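2-Cys Peroxiredoxin (Plasmodium vivax SaI-1, PDB 2I81) probably reduces hydrogen peroxide and related hydroperoxides as a thiol-dependent antioxidant enzyme of the typical 2-Cys peroxiredoxin family. Local coordinates at residues T21-E26 with G152-L157; K25-F30 with V44-F49; K52-L57 with I148-I153; A74-L79 with N115-L120. One frame throughout, in Å; residues are numbered along the deposited sequence.

In the fold
All four interactions reach the same central mixed sheet. Interactions 1, 2 and 3 touch one another, with centres 8 to 11 Å apart. Interactions 1 and 2 share K25 and E26, and interactions 1 and 3 share G152 and I153. A27 N lies 2.9 Å from G152 O, a probable hydrogen bond joining the N-terminal segment to the turn of interaction 3. Interaction 4 lies farther off, its centre about 24 Å from that of interaction 1, on the opposite side of the chain's centre, yet it touches interaction 2 where V44 CG2 and T119 CG2 meet at 4.1 Å. Helix 67-77 probably carries the peroxidatic cysteine in its first turn, as in other 2-Cys peroxiredoxins.

Interaction 1 (T21-E26 with G152-L157); sequences TYVGKE and GIVQHL
K25 O is approached by two successive residues of 152-157: V154 N donates a hydrogen bond of 2.9 Å almost straight at the end of the carbonyl, and I153 CA makes a weaker CA-H...O contact at 3.5 Å. A second bond, G24 N to V154 O at 2.7 Å (N-H...O angle 156°), ties the same residue back to the N-terminal segment, so V154 is held through both its N-H and its carbonyl. What presents these groups is a type II beta turn from Y22 to K25, with G24 at its positive-phi position, overlapped at its start by an ST turn in which T21 OG1 accepts from V23 N. The turn lies along the start of strand 154-160, whose H156 and L157 pair antiparallel with a strand of the second subunit, carrying the sheet across the interface. V154 also packs on the Y22 ring: its CB lies at the ring edge, in plane, while CG2 approaches CD2 obliquely at 3.6 Å. Beyond it, L157 crosses the tyrosine at about a right angle and sets CD1 3.4 Å from Y22 OH, a hydroxyl hydrogen-bonded to Y132 O. V23 CG2 rests on L157 CB at 3.9 Å.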
loop_
_atom_site.group_PDB
_atom_site.type_symbol
_atom_site.label_atom_id
_atom_site.label_comp_id
_atom_site.label_asym_id
_atom_site.label_seq_id
_atom_site.Cartn_x
_atom_site.Cartn_y
_atom_site.Cartn_z
ATOM N N THR A 21 25.539 -8.251 -1.710
ATOM C CA THR A 21 26.301 -9.501 -1.767
ATOM C C THR A 21 26.687 -10.044 -0.389
ATOM O O THR A 21 26.861 -9.282 0.566
ATOM C CB THR A 21 27.554 -9.377 -2.680
ATOM O OG1 THR A 21 28.222 -10.644 -2.761
ATOM C CG2 THR A 21 28.525 -8.319 -2.158
ATOM N N TYR A 22 26.811 -11.367 -0.301
ATOM C CA TYR A 22 27.221 -12.025 0.937
ATOM C C TYR A 22 28.732 -12.266 1.012
ATOM O O TYR A 22 29.223 -12.801 2.007
ATOM C CB TYR A 22 26.455 -13.340 1.140
ATOM C CG TYR A 22 26.534 -14.298 -0.028
ATOM C CD1 TYR A 22 25.444 -14.478 -0.878
ATOM C CD2 TYR A 22 27.697 -15.026 -0.285
ATOM C CE1 TYR A 22 25.510 -15.356 -1.953
ATOM C CE2 TYR A 22 27.775 -15.904 -1.357
ATOM C CZ TYR A 22 26.678 -16.064 -2.187
ATOM O OH TYR A 22 26.747 -16.934 -3.249
ATOM N N VAL A 23 29.463 -11.883 -0.036
ATOM C CA VAL A 23 30.923 -12.019 -0.036
ATOM C C VAL A 23 31.525 -11.007 0.937
ATOM O O VAL A 23 31.246 -9.808 0.854
ATOM C CB VAL A 23 31.543 -11.855 -1.450
ATOM C CG1 VAL A 23 33.045 -12.134 -1.415
ATOM C CG2 VAL A 23 30.863 -12.782 -2.450
ATOM N N GLY A 24 32.344 -11.505 1.859
ATOM C CA GLY A 24 32.872 -10.692 2.950
ATOM C C GLY A 24 31.855 -10.561 4.069
ATOM O O GLY A 24 32.049 -9.788 5.009
ATOM N N LYS A 25 30.767 -11.319 3.960
ATOM C CA LYS A 25 29.698 -11.299 4.950
ATOM C C LYS A 25 29.287 -12.721 5.326
ATOM O O LYS A 25 29.841 -13.695 4.808
ATOM C CB LYS A 25 28.503 -10.490 4.433
ATOM C CG LYS A 25 28.707 -8.974 4.497
ATOM C CD LYS A 25 27.641 -8.206 3.718
ATOM C CE LYS A 25 26.284 -8.217 4.460
ATOM N NZ LYS A 25 25.283 -7.275 3.649
ATOM N N GLU A 26 28.323 -12.829 6.236
ATOM C CA GLU A 26 27.867 -14.113 6.762
ATOM C C GLU A 26 27.233 -14.987 5.680
ATOM O O GLU A 26 26.349 -14.540 4.943
ATOM C CB GLU A 26 26.885 -13.879 7.914
ATOM C CG GLU A 26 26.247 -15.140 8.493
ATOM C CD GLU A 26 25.161 -14.836 9.512
ATOM O OE1 GLU A 26 24.585 -15.798 10.064
ATOM O OE2 GLU A 26 24.879 -13.647 9.767
ATOM N N GLY A 152 32.199 -18.595 9.628
ATOM C CA GLY A 152 30.988 -18.619 8.813
ATOM C C GLY A 152 30.865 -17.436 7.869
ATOM O O GLY A 152 29.755 -17.010 7.546
ATOM N N ILE A 153 32.005 -16.911 7.426
ATOM C CA ILE A 153 32.047 -15.757 6.522
ATOM C C ILE A 153 32.533 -16.180 5.132
ATOM O O ILE A 153 33.553 -16.864 5.010
ATOM C CB ILE A 153 32.951 -14.621 7.085
ATOM C CG1 ILE A 153 32.421 -14.132 8.442
ATOM C CG2 ILE A 153 33.054 -13.453 6.095
ATOM C CD1 ILE A 153 33.441 -13.371 9.280
ATOM N N VAL A 154 31.797 -15.777 4.096
ATOM C CA VAL A 154 32.176 -16.067 2.710
ATOM C C VAL A 154 33.387 -15.231 2.306
ATOM O O VAL A 154 33.346 -14.000 2.352
ATOM C CB VAL A 154 31.009 -15.819 1.716
ATOM C CG1 VAL A 154 31.447 -16.095 0.279
ATOM C CG2 VAL A 154 29.814 -16.683 2.069
ATOM N N GLN A 155 34.461 -15.910 1.917
ATOM C CA GLN A 155 35.695 -15.242 1.514
ATOM C C GLN A 155 35.890 -15.256 0.003
ATOM O O GLN A 155 36.662 -14.459 -0.537
ATOM C CB GLN A 155 36.903 -15.891 2.195
ATOM C CG GLN A 155 36.943 -15.736 3.710
ATOM C CD GLN A 155 37.065 -14.290 4.161
ATOM O OE1 GLN A 155 37.741 -13.478 3.525
ATOM N NE2 GLN A 155 36.413 -13.964 5.270
ATOM N N HIS A 156 35.184 -16.158 -0.672
ATOM C CA HIS A 156 35.389 -16.380 -2.096
ATOM C C HIS A 156 34.131 -16.920 -2.763
ATOM O O HIS A 156 33.433 -17.774 -2.210
ATOM C CB HIS A 156 36.566 -17.340 -2.299
ATOM C CG HIS A 156 36.766 -17.774 -3.718
ATOM N ND1 HIS A 156 37.475 -17.028 -4.634
ATOM C CD2 HIS A 156 36.366 -18.890 -4.369
ATOM C CE1 HIS A 156 37.494 -17.662 -5.793
ATOM N NE2 HIS A 156 36.829 -18.796 -5.659
ATOM N N LEU A 157 33.857 -16.404 -3.956
ATOM C CA LEU A 157 32.735 -16.849 -4.768
ATOM C C LEU A 157 33.175 -16.968 -6.222
ATOM O O LEU A 157 33.811 -16.062 -6.761
ATOM C CB LEU A 157 31.557 -15.875 -4.639
ATOM C CG LEU A 157 30.286 -16.118 -5.464
ATOM C CD1 LEU A 157 29.576 -17.403 -5.051
ATOM C CD2 LEU A 157 29.346 -14.928 -5.348
#

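Interaction 2 (K25-F30 with V44-F49); sequences KEAPFF and VNLTQF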
loop_
_atom_site.group_PDB
_atom_site.type_symbol
_atom_site.label_atom_id
_atom_site.label_comp_id
_atom_site.label_asym_id
_atom_site.label_seq_id
_atom_site.Cartn_x
_atom_site.Cartn_y
_atom_site.Cartn_z
ATOM N N LYS A 25 30.767 -11.319 3.960
ATOM C CA LYS A 25 29.698 -11.299 4.950
ATOM C C LYS A 25 29.287 -12.721 5.326
ATOM O O LYS A 25 29.841 -13.695 4.808
ATOM C CB LYS A 25 28.503 -10.490 4.433
ATOM C CG LYS A 25 28.707 -8.974 4.497
ATOM C CD LYS A 25 27.641 -8.206 3.718
ATOM C CE LYS A 25 26.284 -8.217 4.460
ATOM N NZ LYS A 25 25.283 -7.275 3.649
ATOM N N GLU A 26 28.323 -12.829 6.236
ATOM C CA GLU A 26 27.867 -14.113 6.762
ATOM C C GLU A 26 27.233 -14.987 5.680
ATOM O O GLU A 26 26.349 -14.540 4.943
ATOM C CB GLU A 26 26.885 -13.879 7.914
ATOM C CG GLU A 26 26.247 -15.140 8.493
ATOM C CD GLU A 26 25.161 -14.836 9.512
ATOM O OE1 GLU A 26 24.585 -15.798 10.064
ATOM O OE2 GLU A 26 24.879 -13.647 9.767
ATOM N N ALA A 27 27.707 -16.230 5.595
ATOM C CA ALA A 27 27.152 -17.228 4.687
ATOM C C ALA A 27 25.727 -17.587 5.101
ATOM O O ALA A 27 25.473 -17.837 6.284
ATOM C CB ALA A 27 28.027 -18.472 4.673
ATOM N N PRO A 28 24.790 -17.602 4.133
ATOM C CA PRO A 28 23.407 -17.980 4.416
ATOM C C PRO A 28 23.316 -19.411 4.930
ATOM O O PRO A 28 23.954 -20.313 4.378
ATOM C CB PRO A 28 22.719 -17.859 3.051
ATOM C CG PRO A 28 23.588 -16.947 2.261
ATOM C CD PRO A 28 24.977 -17.252 2.713
ATOM N N PHE A 29 22.533 -19.598 5.988
ATOM C CA PHE A 29 22.355 -20.900 6.621
ATOM C C PHE A 29 21.703 -21.904 5.671
ATOM O O PHE A 29 20.837 -21.542 4.871
ATOM C CB PHE A 29 21.514 -20.740 7.896
ATOM C CG PHE A 29 21.067 -22.040 8.503
ATOM C CD1 PHE A 29 21.896 -22.740 9.374
ATOM C CD2 PHE A 29 19.809 -22.565 8.209
ATOM C CE1 PHE A 29 21.484 -23.945 9.937
ATOM C CE2 PHE A 29 19.389 -23.768 8.766
ATOM C CZ PHE A 29 20.228 -24.459 9.633
ATOM N N PHE A 30 22.133 -23.160 5.761
ATOM C CA PHE A 30 21.478 -24.255 5.050
ATOM C C PHE A 30 21.448 -25.533 5.884
ATOM O O PHE A 30 22.308 -25.755 6.737
ATOM C CB PHE A 30 22.131 -24.512 3.683
ATOM C CG PHE A 30 23.564 -24.963 3.761
ATOM C CD1 PHE A 30 24.600 -24.038 3.683
ATOM C CD2 PHE A 30 23.880 -26.313 3.900
ATOM C CE1 PHE A 30 25.929 -24.449 3.752
ATOM C CE2 PHE A 30 25.204 -26.732 3.973
ATOM C CZ PHE A 30 26.231 -25.798 3.898
ATOM N N VAL A 44 23.163 -32.572 6.900
ATOM C CA VAL A 44 24.288 -31.676 7.133
ATOM C C VAL A 44 23.774 -30.245 7.210
ATOM O O VAL A 44 22.955 -29.828 6.386
ATOM C CB VAL A 44 25.360 -31.810 6.014
ATOM C CG1 VAL A 44 26.384 -30.684 6.082
ATOM C CG2 VAL A 44 26.057 -33.164 6.089
ATOM N N ASN A 45 24.241 -29.500 8.210
ATOM C CA ASN A 45 23.937 -28.077 8.292
ATOM C C ASN A 45 25.182 -27.227 8.526
ATOM O O ASN A 45 26.155 -27.692 9.122
ATOM C CB ASN A 45 22.856 -27.798 9.345
ATOM C CG ASN A 45 23.326 -28.070 10.759
ATOM O OD1 ASN A 45 23.725 -29.186 11.096
ATOM N ND2 ASN A 45 23.262 -27.049 11.603
ATOM N N LEU A 46 25.141 -25.984 8.048
ATOM C CA LEU A 46 26.284 -25.070 8.130
ATOM C C LEU A 46 26.770 -24.890 9.566
ATOM O O LEU A 46 27.978 -24.846 9.812
ATOM C CB LEU A 46 25.934 -23.704 7.522
ATOM C CG LEU A 46 27.013 -22.853 6.825
ATOM C CD1 LEU A 46 26.379 -21.594 6.251
ATOM C CD2 LEU A 46 28.200 -22.478 7.722
ATOM N N THR A 47 25.829 -24.800 10.505
ATOM C CA THR A 47 26.144 -24.544 11.912
ATOM C C THR A 47 27.127 -25.556 12.504
ATOM O O THR A 47 28.026 -25.173 13.253
ATOM C CB THR A 47 24.867 -24.484 12.789
ATOM O OG1 THR A 47 23.890 -23.637 12.165
ATOM C CG2 THR A 47 25.180 -23.943 14.184
ATOM N N GLN A 48 26.970 -26.834 12.164
ATOM C CA GLN A 48 27.829 -27.873 12.738
ATOM C C GLN A 48 29.319 -27.666 12.427
ATOM O O GLN A 48 30.179 -28.245 13.094
ATOM C CB GLN A 48 27.369 -29.272 12.310
ATOM C CG GLN A 48 27.805 -29.692 10.916
ATOM C CD GLN A 48 27.188 -31.003 10.481
ATOM O OE1 GLN A 48 27.896 -31.948 10.135
ATOM N NE2 GLN A 48 25.861 -31.070 10.500
ATOM N N PHE A 49 29.615 -26.836 11.428
ATOM C CA PHE A 49 30.996 -26.573 11.024
ATOM C C PHE A 49 31.577 -25.291 11.601
ATOM O O PHE A 49 32.800 -25.167 11.714
ATOM C CB PHE A 49 31.125 -26.538 9.501
ATOM C CG PHE A 49 30.735 -27.816 8.830
ATOM C CD1 PHE A 49 29.593 -27.872 8.041
ATOM C CD2 PHE A 49 31.502 -28.966 8.988
ATOM C CE1 PHE A 49 29.221 -29.054 7.415
ATOM C CE2 PHE A 49 31.135 -30.156 8.369
ATOM C CZ PHE A 49 29.992 -30.199 7.579
#
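F30 and L46 join the two backbones through one hydrogen bond, L46 N to F30 O at 3.1 Å, nearly straight (158°) and in the carbonyl plane. The touching parts, 27-30 and 44-47, run 138° apart, and N45 CA adds a CA-H...O contact of 3.2 Å to F30 O. From L46 the chain leaves strand 41-45 with helical backbone angles, and Q48 NE2 returns a bond to N45 OD1. L46 CB lies over one face of the F30 ring in a CH-pi contact, and its CG reaches F30 CE1 at 3.6 Å. With F30 CG between its own N and carbonyl carbon (chi1 64°), the ring turns its face to L46. L46 CD1 continues across the first segment, 3.3 Å from P28 O and 3.9 Å from A27 CB. The F29 ring presents its edge to T47 OG1, 3.3 Å from CE1. The contact pins the loop before strand 31-35 to the end of strand 41-45, its antiparallel neighbour, just where the chain leaves the sheet; around this junction F30 packs on L57 of strand 54-59, L90 of strand 87-93 and L121 of strand 119-122, while A27, F30 and L46 all touch Y132.

Interaction 3 (K52-L57 with I148-I153); sequences KKYVLL and IDMNGI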
loop_
_atom_site.group_PDB
_atom_site.type_symbol
_atom_site.label_atom_id
_atom_site.label_comp_id
_atom_site.label_asym_id
_atom_site.label_seq_id
_atom_site.Cartn_x
_atom_site.Cartn_y
_atom_site.Cartn_z
ATOM N N LYS A 52 34.812 -24.960 13.710
ATOM C CA LYS A 52 35.516 -26.237 13.626
ATOM C C LYS A 52 36.323 -26.383 12.340
ATOM O O LYS A 52 37.487 -26.791 12.385
ATOM C CB LYS A 52 34.546 -27.409 13.811
ATOM C CG LYS A 52 33.874 -27.425 15.176
ATOM C CD LYS A 52 33.055 -28.682 15.395
ATOM C CE LYS A 52 32.275 -28.589 16.700
ATOM N NZ LYS A 52 31.564 -29.861 17.014
ATOM N N LYS A 53 35.715 -26.045 11.202
ATOM C CA LYS A 53 36.414 -26.119 9.914
ATOM C C LYS A 53 35.819 -25.274 8.786
ATOM O O LYS A 53 34.662 -24.845 8.844
ATOM C CB LYS A 53 36.599 -27.580 9.463
ATOM C CG LYS A 53 35.344 -28.447 9.505
ATOM C CD LYS A 53 35.684 -29.920 9.743
ATOM C CE LYS A 53 36.092 -30.646 8.460
ATOM N NZ LYS A 53 37.495 -30.370 8.037
ATOM N N TYR A 54 36.648 -25.044 7.770
ATOM C CA TYR A 54 36.270 -24.310 6.568
ATOM C C TYR A 54 35.338 -25.157 5.714
ATOM O O TYR A 54 35.423 -26.386 5.723
ATOM C CB TYR A 54 37.515 -23.948 5.753
ATOM C CG TYR A 54 38.554 -23.138 6.499
ATOM C CD1 TYR A 54 38.659 -21.762 6.306
ATOM C CD2 TYR A 54 39.443 -23.746 7.387
ATOM C CE1 TYR A 54 39.614 -21.009 6.985
ATOM C CE2 TYR A 54 40.400 -23.006 8.071
ATOM C CZ TYR A 54 40.480 -21.639 7.865
ATOM O OH TYR A 54 41.427 -20.908 8.542
ATOM N N VAL A 55 34.448 -24.497 4.981
ATOM C CA VAL A 55 33.502 -25.194 4.119
ATOM C C VAL A 55 33.677 -24.752 2.673
ATOM O O VAL A 55 33.619 -23.558 2.367
ATOM C CB VAL A 55 32.031 -24.962 4.564
ATOM C CG1 VAL A 55 31.062 -25.724 3.666
ATOM C CG2 VAL A 55 31.830 -25.369 6.018
ATOM N N LEU A 56 33.909 -25.720 1.791
ATOM C CA LEU A 56 33.856 -25.468 0.361
ATOM C C LEU A 56 32.562 -26.065 -0.182
ATOM O O LEU A 56 32.483 -27.263 -0.471
ATOM C CB LEU A 56 35.085 -26.041 -0.356
ATOM C CG LEU A 56 35.447 -25.453 -1.727
ATOM C CD1 LEU A 56 36.934 -25.608 -1.999
ATOM C CD2 LEU A 56 34.630 -26.071 -2.857
ATOM N N LEU A 57 31.543 -25.217 -0.290
ATOM C CA LEU A 57 30.274 -25.610 -0.874
ATOM C C LEU A 57 30.384 -25.425 -2.380
ATOM O O LEU A 57 30.606 -24.307 -2.856
ATOM C CB LEU A 57 29.139 -24.747 -0.315
ATOM C CG LEU A 57 27.755 -25.355 -0.061
ATOM C CD1 LEU A 57 26.740 -24.258 0.253
ATOM C CD2 LEU A 57 27.260 -26.235 -1.208
ATOM N N ILE A 148 33.663 -20.803 2.701
ATOM C CA ILE A 148 33.209 -20.250 3.967
ATOM C C ILE A 148 34.271 -20.531 5.025
ATOM O O ILE A 148 34.697 -21.677 5.190
ATOM C CB ILE A 148 31.844 -20.857 4.381
ATOM C CG1 ILE A 148 30.813 -20.673 3.259
ATOM C CG2 ILE A 148 31.339 -20.230 5.672
ATOM C CD1 ILE A 148 29.664 -21.671 3.289
ATOM N N ASP A 149 34.708 -19.486 5.728
ATOM C CA ASP A 149 35.730 -19.658 6.758
ATOM C C ASP A 149 35.152 -20.200 8.066
ATOM O O ASP A 149 33.949 -20.463 8.161
ATOM C CB ASP A 149 36.555 -18.372 6.971
ATOM C CG ASP A 149 35.736 -17.210 7.526
ATOM O OD1 ASP A 149 34.668 -17.432 8.138
ATOM O OD2 ASP A 149 36.177 -16.053 7.354
ATOM N N MET A 150 36.015 -20.364 9.066
ATOM C CA MET A 150 35.616 -20.960 10.341
ATOM C C MET A 150 34.681 -20.070 11.162
ATOM O O MET A 150 34.036 -20.543 12.099
ATOM C CB MET A 150 36.845 -21.365 11.160
ATOM C CG MET A 150 37.574 -22.583 10.605
ATOM S SD MET A 150 38.821 -23.257 11.720
ATOM C CE MET A 150 40.111 -22.019 11.600
ATOM N N ASN A 151 34.606 -18.791 10.806
ATOM C CA ASN A 151 33.659 -17.879 11.439
ATOM C C ASN A 151 32.339 -17.776 10.668
ATOM O O ASN A 151 31.465 -16.979 11.019
ATOM C CB ASN A 151 34.290 -16.496 11.644
ATOM C CG ASN A 151 35.447 -16.519 12.633
ATOM O OD1 ASN A 151 36.471 -15.872 12.417
ATOM N ND2 ASN A 151 35.288 -17.263 13.725
ATOM N N GLY A 152 32.199 -18.595 9.628
ATOM C CA GLY A 152 30.988 -18.619 8.813
ATOM C C GLY A 152 30.865 -17.436 7.869
ATOM O O GLY A 152 29.755 -17.010 7.546
ATOM N N ILE A 153 32.005 -16.911 7.426
ATOM C CA ILE A 153 32.047 -15.757 6.522
ATOM C C ILE A 153 32.533 -16.180 5.132
ATOM O O ILE A 153 33.553 -16.864 5.010
ATOM C CB ILE A 153 32.951 -14.621 7.085
ATOM C CG1 ILE A 153 32.421 -14.132 8.442
ATOM C CG2 ILE A 153 33.054 -13.453 6.095
ATOM C CD1 ILE A 153 33.441 -13.371 9.280
HETATM O O HOH W 1 32.429 -22.758 9.060
#
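M150 reaches Y54 through two torsions: chi1 of -72°, with CG anti to its own carbonyl carbon, sets CG over one face of the Y54 ring, and after an extended chi2 the chi3 of -73° folds CE back toward the phenol. CG lies 3.9 Å from the ring centroid and 16° off the normal, a CH-pi contact. SD follows obliquely as a Met-aromatic contact, and CE ends 3.5 Å from Y54 OH. That hydroxyl is hydrogen-bonded to E182 of helix 168-184. D149 CA meets the same ring obliquely, 3.6 Å from CD1. The backbones form the antiparallel hydrogen-bonded pair V55-I148, with both bonds 2.8 Å and in the carbonyl planes. This is where strand 54-59 borders the end of strand 140-148, just before the beta hairpin that leads into strand 154-160. The hairpin reverses through a type I turn from D149 to G152 with a G1 bulge at G152. D149 OD1 accepts I153 N at 2.8 Å from above the carboxylate plane and N151 N weakly, while OD2 bonds Q155 NE2, so the carboxylate probably helps hold the reversal. Past the last direct bond, one water donates to both K53 O and D149 O (2.9 Å to the latter), bridging the strands as they part.

Interaction 4 (A74-L79 with N115-L120); sequences ALDKAL and NIKHTL
A histidine-carboxylate hydrogen bond between D76 and H118 fastens the C-terminal end of helix 67-77 to the loop that enters strand 119-122. H118 ND1 donates to D76 OD2 at 2.9 Å, on the anti side and 30° out of the carboxylate plane, with ring and carboxylate planes turned 50° apart. K117 N is shared between the two oxygens of D76, its better bond (3.0 Å) going to OD1 on the syn side and a weak one to OD2, which also takes a weak bond from H118 N. One carboxylate thus gathers two consecutive backbone N-H groups and an imidazole, which fixes its rotation. Two torsions make this possible: D76 CG is turned anti to its backbone N (chi1 -159°), toward the loop, and H118 CG lies between N and carbonyl carbon, folding the ring back to the helix. The imidazole is held at its far end as well, where NE2 is hydrogen-bonded to Y58 OH of strand 54-59. I116 CD1 sits 3.6 Å above one face of the ring, offset toward the rim. L79 CD1, on helix 79-84, packs on K117 CB at 3.6 Å. Helices 67-77 and 79-84 lie in the crossover from strand 54-59 to its parallel neighbour 87-93 and are tied here to the loop leading into strand 119-122, which runs parallel to 87-93, in the beta-alpha-beta arrangement of the thioredoxin-like peroxiredoxin fold.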
loop_
_atom_site.group_PDB
_atom_site.type_symbol
_atom_site.label_atom_id
_atom_site.label_comp_id
_atom_site.label_asym_id
_atom_site.label_seq_id
_atom_site.Cartn_x
_atom_site.Cartn_y
_atom_site.Cartn_z
ATOM N N ALA A 74 37.302 -35.100 -9.913
ATOM C CA ALA A 74 38.525 -34.309 -9.765
ATOM C C ALA A 74 38.706 -33.763 -8.349
ATOM O O ALA A 74 39.824 -33.741 -7.831
ATOM C CB ALA A 74 38.566 -33.179 -10.780
ATOM N N LEU A 75 37.609 -33.329 -7.729
ATOM C CA LEU A 75 37.652 -32.805 -6.363
ATOM C C LEU A 75 37.861 -33.912 -5.331
ATOM O O LEU A 75 38.530 -33.695 -4.314
ATOM C CB LEU A 75 36.384 -32.005 -6.044
ATOM C CG LEU A 75 36.247 -30.627 -6.704
ATOM C CD1 LEU A 75 34.787 -30.212 -6.786
ATOM C CD2 LEU A 75 37.075 -29.566 -5.984
ATOM N N ASP A 76 37.291 -35.088 -5.595
ATOM C CA ASP A 76 37.427 -36.228 -4.690
ATOM C C ASP A 76 38.845 -36.801 -4.701
ATOM O O ASP A 76 39.335 -37.269 -3.669
ATOM C CB ASP A 76 36.407 -37.320 -5.017
ATOM C CG ASP A 76 36.161 -38.254 -3.845
ATOM O OD1 ASP A 76 36.336 -39.479 -4.014
ATOM O OD2 ASP A 76 35.803 -37.762 -2.752
ATOM N N LYS A 77 39.494 -36.767 -5.867
ATOM C CA LYS A 77 40.896 -37.171 -5.988
ATOM C C LYS A 77 41.817 -36.281 -5.153
ATOM O O LYS A 77 42.837 -36.742 -4.636
ATOM C CB LYS A 77 41.341 -37.147 -7.451
ATOM C CG LYS A 77 41.040 -38.421 -8.223
ATOM C CD LYS A 77 41.419 -38.269 -9.691
ATOM C CE LYS A 77 41.801 -39.608 -10.317
ATOM N NZ LYS A 77 40.658 -40.574 -10.378
ATOM N N ALA A 78 41.446 -35.008 -5.024
ATOM C CA ALA A 78 42.238 -34.035 -4.273
ATOM C C ALA A 78 41.755 -33.884 -2.829
ATOM O O ALA A 78 42.116 -32.921 -2.146
ATOM C CB ALA A 78 42.228 -32.686 -4.990
ATOM N N LEU A 79 40.956 -34.847 -2.369
ATOM C CA LEU A 79 40.342 -34.801 -1.039
ATOM C C LEU A 79 41.361 -34.612 0.085
ATOM O O LEU A 79 41.106 -33.870 1.035
ATOM C CB LEU A 79 39.520 -36.066 -0.772
ATOM C CG LEU A 79 38.119 -35.975 -0.148
ATOM C CD1 LEU A 79 37.878 -37.192 0.727
ATOM C CD2 LEU A 79 37.873 -34.697 0.661
ATOM N N ASN A 115 32.349 -44.489 -6.296
ATOM C CA ASN A 115 32.217 -44.388 -4.848
ATOM C C ASN A 115 33.049 -43.256 -4.236
ATOM O O ASN A 115 34.021 -43.505 -3.512
ATOM C CB ASN A 115 32.538 -45.736 -4.190
ATOM C CG ASN A 115 31.840 -45.917 -2.854
ATOM O OD1 ASN A 115 32.439 -46.399 -1.893
ATOM N ND2 ASN A 115 30.567 -45.534 -2.787
ATOM N N ILE A 116 32.657 -42.016 -4.535
ATOM C CA ILE A 116 33.358 -40.828 -4.026
ATOM C C ILE A 116 33.313 -40.737 -2.495
ATOM O O ILE A 116 32.359 -41.204 -1.865
ATOM C CB ILE A 116 32.850 -39.502 -4.669
ATOM C CG1 ILE A 116 31.413 -39.186 -4.238
ATOM C CG2 ILE A 116 32.982 -39.551 -6.193
ATOM C CD1 ILE A 116 31.123 -37.705 -4.116
ATOM N N LYS A 117 34.343 -40.129 -1.910
ATOM C CA LYS A 117 34.519 -40.110 -0.453
ATOM C C LYS A 117 33.857 -38.938 0.283
ATOM O O LYS A 117 33.611 -39.032 1.488
ATOM C CB LYS A 117 36.008 -40.161 -0.092
ATOM C CG LYS A 117 36.664 -41.528 -0.262
ATOM C CD LYS A 117 38.149 -41.494 0.107
ATOM C CE LYS A 117 38.377 -41.482 1.619
ATOM N NZ LYS A 117 38.006 -42.774 2.267
ATOM N N HIS A 118 33.583 -37.841 -0.420
ATOM C CA HIS A 118 33.011 -36.661 0.233
ATOM C C HIS A 118 31.485 -36.600 0.150
ATOM O O HIS A 118 30.863 -37.304 -0.650
ATOM C CB HIS A 118 33.656 -35.365 -0.279
ATOM C CG HIS A 118 33.285 -35.012 -1.684
ATOM N ND1 HIS A 118 34.016 -35.431 -2.774
ATOM C CD2 HIS A 118 32.264 -34.272 -2.178
ATOM C CE1 HIS A 118 33.461 -34.967 -3.879
ATOM N NE2 HIS A 118 32.396 -34.261 -3.544
ATOM N N THR A 119 30.904 -35.742 0.984
ATOM C CA THR A 119 29.458 -35.648 1.164
ATOM C C THR A 119 28.770 -34.918 0.006
ATOM O O THR A 119 29.271 -33.904 -0.486
ATOM C CB THR A 119 29.129 -34.952 2.509
ATOM O OG1 THR A 119 29.835 -35.603 3.574
ATOM C CG2 THR A 119 27.638 -34.985 2.805
ATOM N N LEU A 120 27.626 -35.451 -0.422
ATOM C CA LEU A 120 26.800 -34.809 -1.443
ATOM C C LEU A 120 25.452 -34.378 -0.874
ATOM O O LEU A 120 24.694 -35.198 -0.351
ATOM C CB LEU A 120 26.602 -35.729 -2.653
ATOM C CG LEU A 120 27.828 -36.081 -3.504
ATOM C CD1 LEU A 120 27.442 -37.099 -4.565
ATOM C CD2 LEU A 120 28.458 -34.848 -4.148
#